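Local structure of BAR/IMD domain-containing adapter protein 2-like 2 (Mus musculus, 3OK8) at residues E6-Q9 and F10-S13; H123-I126 and E127-R131; V171-S174 and K175-E179. The protein binds phosphoinositides through its IMD (I-BAR) domain and induces planar or gently curved membrane structures. One frame throughout, in Å; residues are numbered along the deposited sequence.

Contact 1 of 3, residues E6-Q9 and F10-S13; sequences EMDQ and FYRS
Arg12 lays one face of its guanidinium over Gln9 CA, which stands 3.2 Å above the plane, while Asp8 OD1 sits at the edge of the same group, in its plane. The Phe10 ring takes Glu6 O at its edge, and its CE2 also lies 3.8 Å from Glu6 OE1, the two side chains running alongside each other. All of this occurs within the first turns of helix 5-66, the first helix of the three-helix IMD domain, whose N-terminal helix inserts into the lipid bilayer; i to i+4 backbone bonds set the spacing. Asp8 and Arg12 cross at about a right angle, and their salt bridge is long, with OD1 of Asp8 3.7 Å from NH1 of Arg12. The bend of Arg12 at chi3 (22°) folds the guanidinium back over the preceding turn. Gln9, with CG anti to the backbone N (chi1 153°), bends at chi2, which brings its amide between Arg12 and Ser13. Gln9 OE1 approaches Arg12 NH2 to 2.9 Å at an angle too poor for a hydrogen bond; it accepts instead from a water, which also reaches Ser13 OG weakly. Replacing Gln9 with an alanine removes OE1, which would probably cost this water an acceptor and leave the Arg12 guanidinium freer to turn. On the inner sides, Phe10 rests on Val171 and makes a cation-pi contact with Lys175, and the Tyr11 ring meets that of Tyr128. Ser13 N donates to Gln9 O at 2.7 Å, and Gln9 NE2 lies 3.0 Å from Ser13 OG, poorly angled for bonding.

Contact 2 of 3, residues H123-I126 and E127-R131; sequences HYEI and EYRHR
His123 and Glu127 run side by side, one turn apart on helix 71-147, with CE1 of the ring 3.7 Å from Glu127 OE2 and the ring and carboxylate planes 82° apart. The other carboxylate oxygen, Glu127 OE1, is gripped twice: Arg131 NE donates to it at 2.9 Å and Arg131 NH2 at 3.0 Å, a side-on salt bridge in which both nitrogens converge on one acceptor. The oxygen lies in the guanidinium plane, and NE meets it on the anti side. Glu127 reaches this position on an extended chain, CG anti to the backbone N (chi1 180°). The paired bonds should fix the rotation of the guanidinium and would tend to favour an ionised carboxylate.

Glu125 and Arg129 are matched more loosely. Their charged atoms, OE2 of Glu125 and NH2 of Arg129, stay 4.2 Å apart; the oxygen is displaced from the guanidinium plane, and the attraction is one of charge at a distance.

The carbonyl oxygens of His123, Tyr124, Glu125 and Ile126 each accept the backbone N-H four residues on. Ile126 O also stands 3.1 Å above one face of the His130 ring; ND1 is close to this oxygen but badly angled, and the bond comes from His130 N. Ile126 CG1 lies alongside the same ring, 3.9 Å from its CE1.

Toward the interior, Tyr124 and Tyr128 point the same way, with Tyr124 OH 3.8 Å from Tyr128 CD2. Tyr128 OH makes a weak hydrogen bond to Met7 O of helix 5-66, and Tyr124 packs on Met15 and Ser174. With one charged pair beside each neighbouring helix, this is the middle helix of the three-helix bundle of the IMD domain, its tyrosines packed between the other two.

Contact 3 of 3, residues V171-S174 and K175-E179; sequences VSES and KRAAE
Residues 171-174 and 175-179 are successive turns of helix 153-217, the third helix of the IMD three-helix bundle, tied by i to i+4 backbone bonds of unequal strength. Lys175 N to Val171 O and Arg176 N to Ser172 O are weak, the second spanning 3.4 Å, whereas Ala177 N reaches Glu173 O at 2.9 Å and Ala178 N reaches Ser174 O at 2.8 Å. Glu173 and Arg176 carry the side-chain contact, lying alongside each other and pointing the same way. A bend at chi2 (64°) swings the Glu173 carboxylate along the helix, so that OE2 comes 3.0 Å from Arg176 NH2. OE2 stands off the guanidinium plane, in line with no N-H, and the two planes are 40° apart. Ser174 keeps OG beside its own backbone N (chi1 -72°), where it bonds to Phe170 O one turn earlier. The extended Lys175 side chain leads away to helix 5-66, where NZ makes a probable hydrogen bond to Ser13 OG, while Val171 packs on Tyr128. Further on, Glu179 reaches across the dimer, its OE2 hydrogen-bonded to Ser68 OG of the second subunit. The Glu173-Arg176 salt bridge therefore implies attraction between charges with little directional hold.

Overall arrangement
The three contacts sit on three different helices of one bundle, on the same side of the chain's centre, with centres about 11 to 13 Å apart. Contact 1, on helix 5-66, is mainly a surface contact; contacts 2 and 3, on helices 71-147 and 153-217, are partly buried. Where they face one another the chemistry is largely aromatic and aliphatic, with a few polar links such as Ser13 to Lys175. Their charged pairs differ: long in contact 1, one two-nitrogen salt bridge and one looser pair in contact 2, and a salt bridge of charge alone in contact 3. Contact 3 alone reaches the second subunit of the antiparallel dimer.

Contact 1 of 3, residues E6-Q9 and F10-S13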
loop_
_atom_site.group_PDB
_atom_site.type_symbol
_atom_site.label_atom_id
_atom_site.label_comp_id
_atom_site.label_asym_id
_atom_site.label_seq_id
_atom_site.Cartn_x
_atom_site.Cartn_y
_atom_site.Cartn_z
ATOM N N GLU A 6 -8.962 -14.890 52.396
ATOM C CA GLU A 6 -8.973 -15.448 51.051
ATOM C C GLU A 6 -10.070 -14.830 50.188
ATOM O O GLU A 6 -9.961 -14.801 48.960
ATOM C CB GLU A 6 -9.148 -16.965 51.101
ATOM C CG GLU A 6 -9.191 -17.621 49.727
ATOM C CD GLU A 6 -9.172 -19.140 49.799
ATOM O OE1 GLU A 6 -9.710 -19.795 48.878
ATOM O OE2 GLU A 6 -8.620 -19.683 50.778
ATOM N N MET A 7 -11.122 -14.328 50.826
ATOM C CA MET A 7 -12.264 -13.804 50.084
ATOM C C MET A 7 -12.122 -12.370 49.602
ATOM O O MET A 7 -12.614 -12.039 48.524
ATOM C CB MET A 7 -13.559 -13.969 50.862
ATOM C CG MET A 7 -14.121 -15.353 50.762
ATOM S SD MET A 7 -15.874 -15.293 50.418
ATOM C CE MET A 7 -16.434 -16.714 51.365
ATOM N N ASP A 8 -11.471 -11.514 50.384
ATOM C CA ASP A 8 -11.163 -10.185 49.877
ATOM C C ASP A 8 -10.151 -10.320 48.736
ATOM O O ASP A 8 -10.009 -9.425 47.905
ATOM C CB ASP A 8 -10.634 -9.260 50.973
ATOM C CG ASP A 8 -10.828 -7.784 50.633
ATOM O OD1 ASP A 8 -9.820 -7.055 50.496
ATOM O OD2 ASP A 8 -11.996 -7.356 50.489
ATOM N N GLN A 9 -9.452 -11.452 48.706
ATOM C CA GLN A 9 -8.544 -11.768 47.608
ATOM C C GLN A 9 -9.328 -11.987 46.316
ATOM O O GLN A 9 -9.097 -11.319 45.316
ATOM C CB GLN A 9 -7.712 -13.006 47.945
ATOM C CG GLN A 9 -7.247 -13.798 46.735
ATOM C CD GLN A 9 -6.203 -13.062 45.918
ATOM O OE1 GLN A 9 -5.595 -12.095 46.392
ATOM N NE2 GLN A 9 -5.982 -13.522 44.682
ATOM N N PHE A 10 -10.259 -12.930 46.336
ATOM C CA PHE A 10 -11.133 -13.127 45.197
ATOM C C PHE A 10 -11.773 -11.810 44.803
ATOM O O PHE A 10 -11.788 -11.435 43.627
ATOM C CB PHE A 10 -12.200 -14.177 45.502
ATOM C CG PHE A 10 -11.744 -15.579 45.256
ATOM C CD1 PHE A 10 -12.101 -16.241 44.097
ATOM C CD2 PHE A 10 -10.934 -16.225 46.169
ATOM C CE1 PHE A 10 -11.675 -17.533 43.861
ATOM C CE2 PHE A 10 -10.502 -17.517 45.941
ATOM C CZ PHE A 10 -10.873 -18.173 44.786
ATOM N N TYR A 11 -12.290 -11.101 45.792
ATOM C CA TYR A 11 -12.945 -9.830 45.537
ATOM C C TYR A 11 -12.021 -8.876 44.812
ATOM O O TYR A 11 -12.428 -8.232 43.852
ATOM C CB TYR A 11 -13.404 -9.165 46.823
ATOM C CG TYR A 11 -13.973 -7.799 46.566
ATOM C CD1 TYR A 11 -15.290 -7.649 46.163
ATOM C CD2 TYR A 11 -13.188 -6.659 46.694
ATOM C CE1 TYR A 11 -15.819 -6.404 45.910
ATOM C CE2 TYR A 11 -13.708 -5.409 46.443
ATOM C CZ TYR A 11 -15.027 -5.289 46.050
ATOM O OH TYR A 11 -15.571 -4.053 45.799
ATOM N N ARG A 12 -10.785 -8.776 45.291
ATOM C CA ARG A 12 -9.797 -7.879 44.693
ATOM C C ARG A 12 -9.373 -8.337 43.298
ATOM O O ARG A 12 -9.223 -7.522 42.394
ATOM C CB ARG A 12 -8.571 -7.733 45.601
ATOM C CG ARG A 12 -8.738 -6.698 46.710
ATOM C CD ARG A 12 -7.880 -7.000 47.944
ATOM N NE ARG A 12 -6.735 -7.860 47.650
ATOM C CZ ARG A 12 -6.414 -8.958 48.336
ATOM N NH1 ARG A 12 -7.141 -9.337 49.386
ATOM N NH2 ARG A 12 -5.352 -9.672 47.980
ATOM N N SER A 13 -9.184 -9.644 43.137
ATOM C CA SER A 13 -8.750 -10.221 41.870
ATOM C C SER A 13 -9.802 -10.067 40.783
ATOM O O SER A 13 -9.480 -9.798 39.630
ATOM C CB SER A 13 -8.406 -11.698 42.044
ATOM O OG SER A 13 -7.046 -11.852 42.407
HETATM O O HOH W 1 -4.786 -10.093 44.336
#

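Contact 2 of 3, residues H123-I126 and E127-R131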
loop_
_atom_site.group_PDB
_atom_site.type_symbol
_atom_site.label_atom_id
_atom_site.label_comp_id
_atom_site.label_asym_id
_atom_site.label_seq_id
_atom_site.Cartn_x
_atom_site.Cartn_y
_atom_site.Cartn_z
ATOM N N HIS A 123 -23.235 -5.324 39.397
ATOM C CA HIS A 123 -23.993 -6.479 39.862
ATOM C C HIS A 123 -23.128 -7.302 40.808
ATOM O O HIS A 123 -23.560 -7.670 41.898
ATOM C CB HIS A 123 -24.438 -7.330 38.672
ATOM C CG HIS A 123 -25.311 -8.489 39.042
ATOM N ND1 HIS A 123 -24.803 -9.729 39.371
ATOM C CD2 HIS A 123 -26.659 -8.606 39.113
ATOM C CE1 HIS A 123 -25.799 -10.557 39.632
ATOM N NE2 HIS A 123 -26.936 -9.901 39.481
ATOM N N TYR A 124 -21.897 -7.573 40.390
ATOM C CA TYR A 124 -20.985 -8.361 41.196
ATOM C C TYR A 124 -20.663 -7.688 42.518
ATOM O O TYR A 124 -20.774 -8.303 43.572
ATOM C CB TYR A 124 -19.688 -8.636 40.452
ATOM C CG TYR A 124 -18.596 -9.136 41.365
ATOM C CD1 TYR A 124 -17.556 -8.305 41.760
ATOM C CD2 TYR A 124 -18.620 -10.433 41.853
ATOM C CE1 TYR A 124 -16.562 -8.762 42.604
ATOM C CE2 TYR A 124 -17.632 -10.897 42.693
ATOM C CZ TYR A 124 -16.608 -10.061 43.070
ATOM O OH TYR A 124 -15.627 -10.536 43.913
ATOM N N GLU A 125 -20.243 -6.431 42.472
ATOM C CA GLU A 125 -19.888 -5.751 43.709
ATOM C C GLU A 125 -21.045 -5.756 44.715
ATOM O O GLU A 125 -20.867 -6.116 45.880
ATOM C CB GLU A 125 -19.430 -4.325 43.439
ATOM C CG GLU A 125 -18.565 -3.777 44.554
ATOM C CD GLU A 125 -18.236 -2.314 44.374
ATOM O OE1 GLU A 125 -18.084 -1.868 43.212
ATOM O OE2 GLU A 125 -18.127 -1.614 45.402
ATOM N N ILE A 126 -22.228 -5.365 44.253
ATOM C CA ILE A 126 -23.397 -5.257 45.108
ATOM C C ILE A 126 -23.800 -6.595 45.718
ATOM O O ILE A 126 -24.233 -6.641 46.861
ATOM C CB ILE A 126 -24.597 -4.646 44.359
ATOM C CG1 ILE A 126 -25.675 -4.204 45.351
ATOM C CG2 ILE A 126 -25.165 -5.634 43.359
ATOM C CD1 ILE A 126 -26.879 -3.552 44.696
ATOM N N GLU A 127 -23.662 -7.685 44.972
ATOM C CA GLU A 127 -24.020 -8.986 45.522
ATOM C C GLU A 127 -22.995 -9.432 46.544
ATOM O O GLU A 127 -23.341 -10.077 47.526
ATOM C CB GLU A 127 -24.175 -10.061 44.445
ATOM C CG GLU A 127 -24.546 -11.416 45.041
ATOM C CD GLU A 127 -24.958 -12.470 44.021
ATOM O OE1 GLU A 127 -25.251 -13.604 44.455
ATOM O OE2 GLU A 127 -24.992 -12.182 42.802
ATOM N N TYR A 128 -21.734 -9.084 46.311
ATOM C CA TYR A 128 -20.667 -9.415 47.243
ATOM C C TYR A 128 -20.889 -8.708 48.581
ATOM O O TYR A 128 -20.791 -9.316 49.643
ATOM C CB TYR A 128 -19.310 -9.033 46.657
ATOM C CG TYR A 128 -18.127 -9.366 47.537
ATOM C CD1 TYR A 128 -17.737 -8.514 48.562
ATOM C CD2 TYR A 128 -17.392 -10.524 47.334
ATOM C CE1 TYR A 128 -16.657 -8.808 49.364
ATOM C CE2 TYR A 128 -16.308 -10.825 48.126
ATOM C CZ TYR A 128 -15.947 -9.964 49.140
ATOM O OH TYR A 128 -14.869 -10.257 49.929
ATOM N N ARG A 129 -21.198 -7.419 48.516
ATOM C CA ARG A 129 -21.473 -6.639 49.715
ATOM C C ARG A 129 -22.614 -7.231 50.564
ATOM O O ARG A 129 -22.522 -7.267 51.789
ATOM C CB ARG A 129 -21.754 -5.173 49.351
ATOM C CG ARG A 129 -20.600 -4.186 49.619
ATOM C CD ARG A 129 -19.524 -4.149 48.516
ATOM N NE ARG A 129 -18.264 -4.775 48.924
ATOM C CZ ARG A 129 -17.170 -4.109 49.294
ATOM N NH1 ARG A 129 -16.075 -4.775 49.650
ATOM N NH2 ARG A 129 -17.169 -2.781 49.307
ATOM N N HIS A 130 -23.679 -7.698 49.919
ATOM C CA HIS A 130 -24.833 -8.246 50.635
ATOM C C HIS A 130 -24.514 -9.553 51.356
ATOM O O HIS A 130 -24.761 -9.688 52.559
ATOM C CB HIS A 130 -26.004 -8.460 49.679
ATOM C CG HIS A 130 -26.674 -7.192 49.258
ATOM N ND1 HIS A 130 -26.074 -5.957 49.383
ATOM C CD2 HIS A 130 -27.881 -6.967 48.686
ATOM C CE1 HIS A 130 -26.888 -5.025 48.921
ATOM N NE2 HIS A 130 -27.990 -5.611 48.490
ATOM N N ARG A 131 -23.989 -10.513 50.601
ATOM C CA ARG A 131 -23.572 -11.799 51.134
ATOM C C ARG A 131 -22.603 -11.588 52.282
ATOM O O ARG A 131 -22.703 -12.238 53.332
ATOM C CB ARG A 131 -22.896 -12.629 50.041
ATOM C CG ARG A 131 -23.833 -13.074 48.943
ATOM C CD ARG A 131 -23.143 -13.970 47.928
ATOM N NE ARG A 131 -24.103 -14.480 46.953
ATOM C CZ ARG A 131 -24.767 -15.623 47.089
ATOM N NH1 ARG A 131 -24.568 -16.393 48.154
ATOM N NH2 ARG A 131 -25.628 -16.002 46.158
#

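Contact 3 of 3, residues V171-S174 and K175-E179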
loop_
_atom_site.group_PDB
_atom_site.type_symbol
_atom_site.label_atom_id
_atom_site.label_comp_id
_atom_site.label_asym_id
_atom_site.label_seq_id
_atom_site.Cartn_x
_atom_site.Cartn_y
_atom_site.Cartn_z
ATOM N N VAL A 171 -18.275 -16.220 44.756
ATOM C CA VAL A 171 -16.994 -15.564 44.566
ATOM C C VAL A 171 -16.111 -16.316 43.571
ATOM O O VAL A 171 -15.412 -15.707 42.766
ATOM C CB VAL A 171 -16.260 -15.417 45.921
ATOM C CG1 VAL A 171 -14.937 -16.158 45.907
ATOM C CG2 VAL A 171 -16.097 -13.953 46.305
ATOM N N SER A 172 -16.147 -17.642 43.628
ATOM C CA SER A 172 -15.317 -18.466 42.759
ATOM C C SER A 172 -15.832 -18.409 41.326
ATOM O O SER A 172 -15.058 -18.361 40.367
ATOM C CB SER A 172 -15.316 -19.911 43.259
ATOM O OG SER A 172 -14.656 -20.772 42.349
ATOM N N GLU A 173 -17.153 -18.407 41.200
ATOM C CA GLU A 173 -17.815 -18.374 39.905
ATOM C C GLU A 173 -17.663 -17.011 39.221
ATOM O O GLU A 173 -17.547 -16.927 37.996
ATOM C CB GLU A 173 -19.295 -18.723 40.078
ATOM C CG GLU A 173 -20.154 -18.491 38.845
ATOM C CD GLU A 173 -19.758 -19.379 37.668
ATOM O OE1 GLU A 173 -19.444 -20.568 37.909
ATOM O OE2 GLU A 173 -19.770 -18.887 36.507
ATOM N N SER A 174 -17.681 -15.948 40.019
ATOM C CA SER A 174 -17.555 -14.587 39.513
ATOM C C SER A 174 -16.196 -14.338 38.889
ATOM O O SER A 174 -16.102 -13.709 37.819
ATOM C CB SER A 174 -17.778 -13.583 40.636
ATOM O OG SER A 174 -19.141 -13.538 41.002
ATOM N N LYS A 175 -15.149 -14.820 39.564
ATOM C CA LYS A 175 -13.780 -14.663 39.079
ATOM C C LYS A 175 -13.578 -15.371 37.742
ATOM O O LYS A 175 -12.908 -14.853 36.853
ATOM C CB LYS A 175 -12.750 -15.163 40.101
ATOM C CG LYS A 175 -11.316 -14.745 39.758
ATOM C CD LYS A 175 -10.311 -15.305 40.742
ATOM C CE LYS A 175 -8.907 -14.780 40.476
ATOM N NZ LYS A 175 -8.067 -14.750 41.720
ATOM N N ARG A 176 -14.160 -16.557 37.614
ATOM C CA ARG A 176 -14.128 -17.298 36.360
ATOM C C ARG A 176 -14.922 -16.564 35.273
ATOM O O ARG A 176 -14.443 -16.391 34.154
ATOM C CB ARG A 176 -14.672 -18.709 36.577
ATOM C CG ARG A 176 -15.054 -19.437 35.314
ATOM C CD ARG A 176 -16.146 -20.475 35.586
ATOM N NE ARG A 176 -16.857 -20.840 34.361
ATOM C CZ ARG A 176 -17.691 -20.031 33.707
ATOM N NH1 ARG A 176 -18.290 -20.447 32.599
ATOM N NH2 ARG A 176 -17.925 -18.803 34.152
ATOM N N ALA A 177 -16.124 -16.110 35.607
ATOM C CA ALA A 177 -16.941 -15.389 34.638
ATOM C C ALA A 177 -16.299 -14.063 34.186
ATOM O O ALA A 177 -16.447 -13.652 33.032
ATOM C CB ALA A 177 -18.334 -15.159 35.186
ATOM N N ALA A 178 -15.579 -13.402 35.087
ATOM C CA ALA A 178 -14.909 -12.149 34.749
ATOM C C ALA A 178 -13.680 -12.385 33.875
ATOM O O ALA A 178 -13.414 -11.613 32.943
ATOM C CB ALA A 178 -14.532 -11.385 36.002
ATOM N N GLU A 179 -12.923 -13.436 34.198
ATOM C CA GLU A 179 -11.808 -13.881 33.364
ATOM C C GLU A 179 -12.289 -14.172 31.957
ATOM O O GLU A 179 -11.643 -13.801 30.969
ATOM C CB GLU A 179 -11.196 -15.169 33.917
ATOM C CG GLU A 179 -10.137 -14.989 34.987
ATOM C CD GLU A 179 -9.657 -16.327 35.551
ATOM O OE1 GLU A 179 -10.478 -17.278 35.635
ATOM O OE2 GLU A 179 -8.463 -16.429 35.911
#